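Local coordinates for alpha-1,3-glucanase (Streptomyces thermodiastaticus, PDB 7C7D), which probably hydrolyses alpha-1,3-glucosidic linkages in alpha-1,3-glucan, as a thermostable glycosidase of family GH87, at residues N544-G549 and G574-D579; V256-L261 and D281-V286. One frame throughout, in Å; residues are numbered along the deposited sequence. Where two conformers were deposited one is given.

Contact 1. Residues N544-G549 and G574-D579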
loop_
_atom_site.group_PDB
_atom_site.type_symbol
_atom_site.label_atom_id
_atom_site.label_comp_id
_atom_site.label_asym_id
_atom_site.label_seq_id
_atom_site.Cartn_x
_atom_site.Cartn_y
_atom_site.Cartn_z
ATOM N N ASN A 544 -12.736 -26.521 1.378
ATOM C CA ASN A 544 -13.612 -25.493 1.931
ATOM C C ASN A 544 -13.583 -24.191 1.137
ATOM O O ASN A 544 -13.737 -23.108 1.704
ATOM C CB ASN A 544 -13.297 -25.266 3.410
ATOM C CG ASN A 544 -13.348 -26.555 4.182
ATOM O OD1 ASN A 544 -14.282 -27.344 3.998
ATOM N ND2 ASN A 544 -12.342 -26.811 5.013
ATOM N N VAL A 545 -13.421 -24.287 -0.179
ATOM C CA VAL A 545 -13.470 -23.124 -1.057
ATOM C C VAL A 545 -14.865 -23.055 -1.661
ATOM O O VAL A 545 -15.262 -23.938 -2.427
ATOM C CB VAL A 545 -12.389 -23.196 -2.140
ATOM C CG1 VAL A 545 -12.532 -22.030 -3.120
ATOM C CG2 VAL A 545 -11.005 -23.204 -1.497
ATOM N N THR A 546 -15.619 -22.021 -1.290
ATOM C CA THR A 546 -16.972 -21.788 -1.789
ATOM C C THR A 546 -16.918 -20.664 -2.818
ATOM O O THR A 546 -16.522 -19.544 -2.488
ATOM C CB THR A 546 -17.877 -21.363 -0.630
ATOM O OG1 THR A 546 -17.856 -22.362 0.400
ATOM C CG2 THR A 546 -19.306 -21.146 -1.111
ATOM N N ALA A 547 -17.329 -20.951 -4.051
ATOM C CA ALA A 547 -17.289 -19.975 -5.130
ATOM C C ALA A 547 -18.689 -19.737 -5.671
ATOM O O ALA A 547 -19.491 -20.672 -5.787
ATOM C CB ALA A 547 -16.388 -20.453 -6.272
ATOM N N THR A 548 -18.977 -18.484 -6.012
ATOM C CA THR A 548 -20.183 -18.130 -6.746
ATOM C C THR A 548 -19.792 -17.138 -7.835
ATOM O O THR A 548 -18.806 -16.411 -7.703
ATOM C CB THR A 548 -21.255 -17.497 -5.843
ATOM O OG1 THR A 548 -20.731 -16.324 -5.210
ATOM C CG2 THR A 548 -21.704 -18.478 -4.766
ATOM N N GLY A 549 -20.564 -17.113 -8.915
ATOM C CA GLY A 549 -20.304 -16.141 -9.970
ATOM C C GLY A 549 -18.977 -16.313 -10.681
ATOM O O GLY A 549 -18.293 -15.323 -10.968
ATOM N N GLY A 574 -15.351 -30.150 0.880
ATOM C CA GLY A 574 -15.976 -28.911 1.275
ATOM C C GLY A 574 -15.985 -27.833 0.220
ATOM O O GLY A 574 -16.354 -26.698 0.531
ATOM N N ASN A 575 -15.610 -28.153 -1.016
ATOM C CA ASN A 575 -15.565 -27.172 -2.088
ATOM C C ASN A 575 -16.895 -27.159 -2.824
ATOM O O ASN A 575 -17.531 -28.202 -2.991
ATOM C CB ASN A 575 -14.448 -27.526 -3.071
ATOM C CG ASN A 575 -13.075 -27.521 -2.421
ATOM O OD1 ASN A 575 -12.685 -26.548 -1.773
ATOM N ND2 ASN A 575 -12.332 -28.611 -2.597
ATOM N N SER A 576 -17.313 -25.980 -3.276
ATOM C CA SER A 576 -18.544 -25.900 -4.048
ATOM C C SER A 576 -18.493 -24.714 -4.996
ATOM O O SER A 576 -17.842 -23.706 -4.718
ATOM C CB SER A 576 -19.782 -25.784 -3.149
ATOM O OG SER A 576 -19.770 -24.572 -2.413
ATOM N N GLY A 577 -19.192 -24.849 -6.122
ATOM C CA GLY A 577 -19.341 -23.771 -7.071
ATOM C C GLY A 577 -18.245 -23.654 -8.102
ATOM O O GLY A 577 -18.327 -22.772 -8.970
ATOM N N TRP A 578 -17.226 -24.508 -8.052
ATOM C CA TRP A 578 -16.135 -24.430 -9.015
ATOM C C TRP A 578 -15.717 -25.818 -9.480
ATOM O O TRP A 578 -14.534 -26.080 -9.728
ATOM C CB TRP A 578 -14.959 -23.597 -8.490
ATOM C CG TRP A 578 -14.344 -24.070 -7.202
ATOM C CD1 TRP A 578 -14.891 -23.992 -5.945
ATOM C CD2 TRP A 578 -13.054 -24.674 -7.038
ATOM N NE1 TRP A 578 -14.027 -24.525 -5.019
ATOM C CE2 TRP A 578 -12.892 -24.948 -5.662
ATOM C CE3 TRP A 578 -12.025 -25.019 -7.922
ATOM C CZ2 TRP A 578 -11.742 -25.543 -5.148
ATOM C CZ3 TRP A 578 -10.884 -25.611 -7.411
ATOM C CH2 TRP A 578 -10.750 -25.868 -6.033
ATOM N N ASP A 579 -16.691 -26.717 -9.641
ATOM C CA ASP A 579 -16.430 -28.119 -9.984
ATOM C C ASP A 579 -16.322 -28.351 -11.481
ATOM O O ASP A 579 -16.752 -29.387 -11.986
ATOM C CB ASP A 579 -17.488 -29.030 -9.367
ATOM C CG ASP A 579 -16.915 -30.365 -8.906
ATOM O OD1 ASP A 579 -15.719 -30.630 -9.161
ATOM O OD2 ASP A 579 -17.663 -31.145 -8.279
HETATM O O HOH W 1 -18.344 -24.861 -0.163
HETATM O O HOH W 2 -20.887 -22.326 -3.868
#
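The indole of Trp578 lies against the side chain of Val545, its CZ2 3.9 Å from Val545 CB, the two crossing at about a right angle. Trp578 CG stands between its backbone N and carbonyl carbon (chi1 58°), which turns the pyrrole edge toward the strand. From there Trp578 NE1 donates to Val545 O at 2.9 Å. The oxygen lies close to the ring plane, yet the indole N-H arrives well above the carbonyl plane; Ser576 N binds the same oxygen from the opposite face, so two donors clamp one carbonyl. Ala547 packs its CB 3.9 Å from Trp578 CD1, a side chain small enough to sit against both the indole and Val531. A phenylalanine in place of Trp578 would probably leave Val545 O with Ser576 N as its one direct donor here and open a gap beside Val545 CB.

Asn575 uses its amide as a substitute for backbone: OD1 accepts from Val545 N at 2.9 Å, in the carbonyl plane, while its ND2 is bound to Asp571 and Phe542 O. Ala547 N donates to Ser576 O at 2.9 Å. On the exposed side one water joins Thr546 OG1, Ser576 OG and Gly574 O, and a second links Ser576 OG to Ala547 O. Glycine suits position 577, where a CB would clash with Ala547 O and crowd the preceding carbonyl; Gly577 CA instead makes a CA-H...O contact to Ala547 O at 3.4 Å.

The loop following strand 567-571 runs beside strand 538-550, adding one bridge, Thr546 with Ser576, to the parallel beta-helix. Strand 517-527 pairs with the other side of 538-550 and touches Val545 through Val519, Ala522 and Val524, while Val531 and Val532 of strand 530-534 pack on Trp578.

Contact 2. Residues V256-L261 and D281-V286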
loop_
_atom_site.group_PDB
_atom_site.type_symbol
_atom_site.label_atom_id
_atom_site.label_comp_id
_atom_site.label_asym_id
_atom_site.label_seq_id
_atom_site.Cartn_x
_atom_site.Cartn_y
_atom_site.Cartn_z
ATOM N N VAL A 256 20.405 8.220 14.731
ATOM C CA VAL A 256 19.131 8.201 15.437
ATOM C C VAL A 256 19.059 6.890 16.214
ATOM O O VAL A 256 18.894 5.816 15.631
ATOM C CB VAL A 256 17.946 8.365 14.479
ATOM C CG1 VAL A 256 16.656 8.476 15.266
ATOM C CG2 VAL A 256 18.132 9.602 13.598
ATOM N N GLN A 257 19.238 6.979 17.531
ATOM C CA GLN A 257 19.156 5.842 18.434
ATOM C C GLN A 257 18.784 6.369 19.809
ATOM O O GLN A 257 19.006 7.541 20.119
ATOM C CB GLN A 257 20.473 5.054 18.502
ATOM C CG GLN A 257 21.703 5.876 18.898
ATOM C CD GLN A 257 23.014 5.109 18.710
ATOM O OE1 GLN A 257 23.154 4.306 17.780
ATOM N NE2 GLN A 257 23.977 5.356 19.591
ATOM N N ASN A 258 18.202 5.490 20.626
ATOM C CA ASN A 258 17.931 5.782 22.034
ATOM C C ASN A 258 17.164 7.089 22.205
ATOM O O ASN A 258 17.535 7.957 22.996
ATOM C CB ASN A 258 19.218 5.797 22.862
ATOM C CG ASN A 258 19.951 4.478 22.819
ATOM O OD1 ASN A 258 21.154 4.430 22.564
ATOM N ND2 ASN A 258 19.231 3.399 23.073
ATOM N N VAL A 259 16.082 7.237 21.443
ATOM C CA VAL A 259 15.349 8.492 21.445
ATOM C C VAL A 259 13.937 8.244 20.947
ATOM O O VAL A 259 13.699 7.385 20.091
ATOM C CB VAL A 259 16.084 9.567 20.602
ATOM C CG1 VAL A 259 15.950 9.272 19.107
ATOM C CG2 VAL A 259 15.575 10.963 20.945
ATOM N N THR A 260 12.998 8.997 21.499
ATOM C CA THR A 260 11.650 9.105 20.976
ATOM C C THR A 260 11.528 10.470 20.319
ATOM O O THR A 260 11.869 11.491 20.929
ATOM C CB THR A 260 10.634 8.978 22.113
ATOM O OG1 THR A 260 10.682 7.651 22.650
ATOM C CG2 THR A 260 9.225 9.280 21.624
ATOM N N LEU A 261 11.111 10.483 19.065
ATOM C CA LEU A 261 10.810 11.714 18.347
ATOM C C LEU A 261 9.293 11.795 18.266
ATOM O O LEU A 261 8.660 11.010 17.551
ATOM C CB LEU A 261 11.445 11.681 16.960
ATOM C CG LEU A 261 11.575 12.968 16.150
ATOM C CD1 LEU A 261 12.150 14.084 16.986
ATOM C CD2 LEU A 261 12.445 12.727 14.929
ATOM N N ASP A 281 22.936 1.625 10.411
ATOM C CA ASP A 281 22.889 0.913 11.672
ATOM C C ASP A 281 22.490 1.886 12.770
ATOM O O ASP A 281 22.552 3.106 12.599
ATOM C CB ASP A 281 24.229 0.232 11.952
ATOM C CG ASP A 281 24.147 -0.773 13.069
ATOM O OD1 ASP A 281 25.016 -0.724 13.960
ATOM O OD2 ASP A 281 23.201 -1.594 13.076
ATOM N N SER A 282 22.052 1.321 13.889
ATOM C CA SER A 282 21.577 2.100 15.021
ATOM C C SER A 282 21.532 1.192 16.239
ATOM O O SER A 282 21.234 -0.001 16.124
ATOM C CB SER A 282 20.172 2.643 14.737
ATOM O OG SER A 282 19.538 3.107 15.911
ATOM N N ALA A 283 21.832 1.766 17.407
ATOM C CA ALA A 283 21.637 1.047 18.657
ATOM C C ALA A 283 20.176 0.743 18.941
ATOM O O ALA A 283 19.888 -0.026 19.863
ATOM C CB ALA A 283 22.238 1.842 19.814
ATOM N N GLY A 284 19.252 1.326 18.197
ATOM C CA GLY A 284 17.856 0.994 18.370
ATOM C C GLY A 284 17.184 1.833 19.435
ATOM O O GLY A 284 17.649 2.908 19.827
ATOM N N HIS A 285 16.049 1.319 19.907
ATOM C CA HIS A 285 15.222 2.028 20.878
ATOM C C HIS A 285 14.853 3.411 20.362
ATOM O O HIS A 285 14.902 4.412 21.082
ATOM C CB HIS A 285 15.855 2.037 22.268
ATOM C CG HIS A 285 16.244 0.670 22.725
ATOM N ND1 HIS A 285 15.337 -0.215 23.266
ATOM C CD2 HIS A 285 17.422 0.007 22.657
ATOM C CE1 HIS A 285 15.949 -1.352 23.549
ATOM N NE2 HIS A 285 17.214 -1.244 23.188
ATOM N N VAL A 286 14.486 3.444 19.085
ATOM C CA VAL A 286 13.991 4.630 18.407
ATOM C C VAL A 286 12.479 4.518 18.350
ATOM O O VAL A 286 11.945 3.489 17.923
ATOM C CB VAL A 286 14.555 4.716 16.981
ATOM C CG1 VAL A 286 13.934 5.899 16.253
ATOM C CG2 VAL A 286 16.069 4.802 17.009
#
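Gln257 reaches over to Ala283, its OE1 accepting from Ala283 N at 2.9 Å. The N-H comes from above the amide plane, 47° out of it, while Ala283 CB rests 3.3 Å from Gln257 OE1. Beside this bond the chi1 of Ser282 (165°) swings OG away from its own N and across to Val256, where it donates to Val256 O at 2.8 Å. The hydroxyl also accepts from Gly284 N, closing an ST turn: serine suits the place because one small group can both give and take a hydrogen bond.

At the backbone angles of Gly284 a CB would collide with the carbonyl O of Ala283, so glycine fits here; Gly284 O accepts from Asn258 N at 2.8 Å, and His285 O receives Val259 N at 3.1 Å. Asn258 takes positive phi, which asparagine tolerates better than most residues, and its ND2 lies 3.7 Å from His285 CB, the amide only 15° from parallel to the imidazole. On the buried side Val286 CG1 packs 3.9 Å from Val256 CG1, the two branched chains crossing at about a right angle.

Further out, Gln279 OE1 holds Val256 N, Gln236 NE2 binds Gln257 O, and Ser317 OG binds Val286 N. Val259 and Val286 form a parallel bridge where the chains enter strands 259-263 and 286-289, successive rungs of the beta-helix; strand 238-242 borders 259-263 on its other side, and 318-320 follows 286-289.

In the fold
Contact 2 and contact 1 lie toward the two ends of the right-handed parallel beta-helix expected of this pectate lyase-like family, on opposite sides of the chain's centre. Their centres are 50 Å apart and their nearest atoms about 40 Å, so neither touches the other. In sequence they come in series, 256-261 with 281-286 closing before 544-549 with 574-579 opens. Both join neighbouring turns of the same long run of parallel strands, one among its early rungs, the other at its last. The calcium ion belongs elsewhere: Glu63, Glu65, Ser88, Gln91 and Asp191, residues from earlier in the chain, make its site.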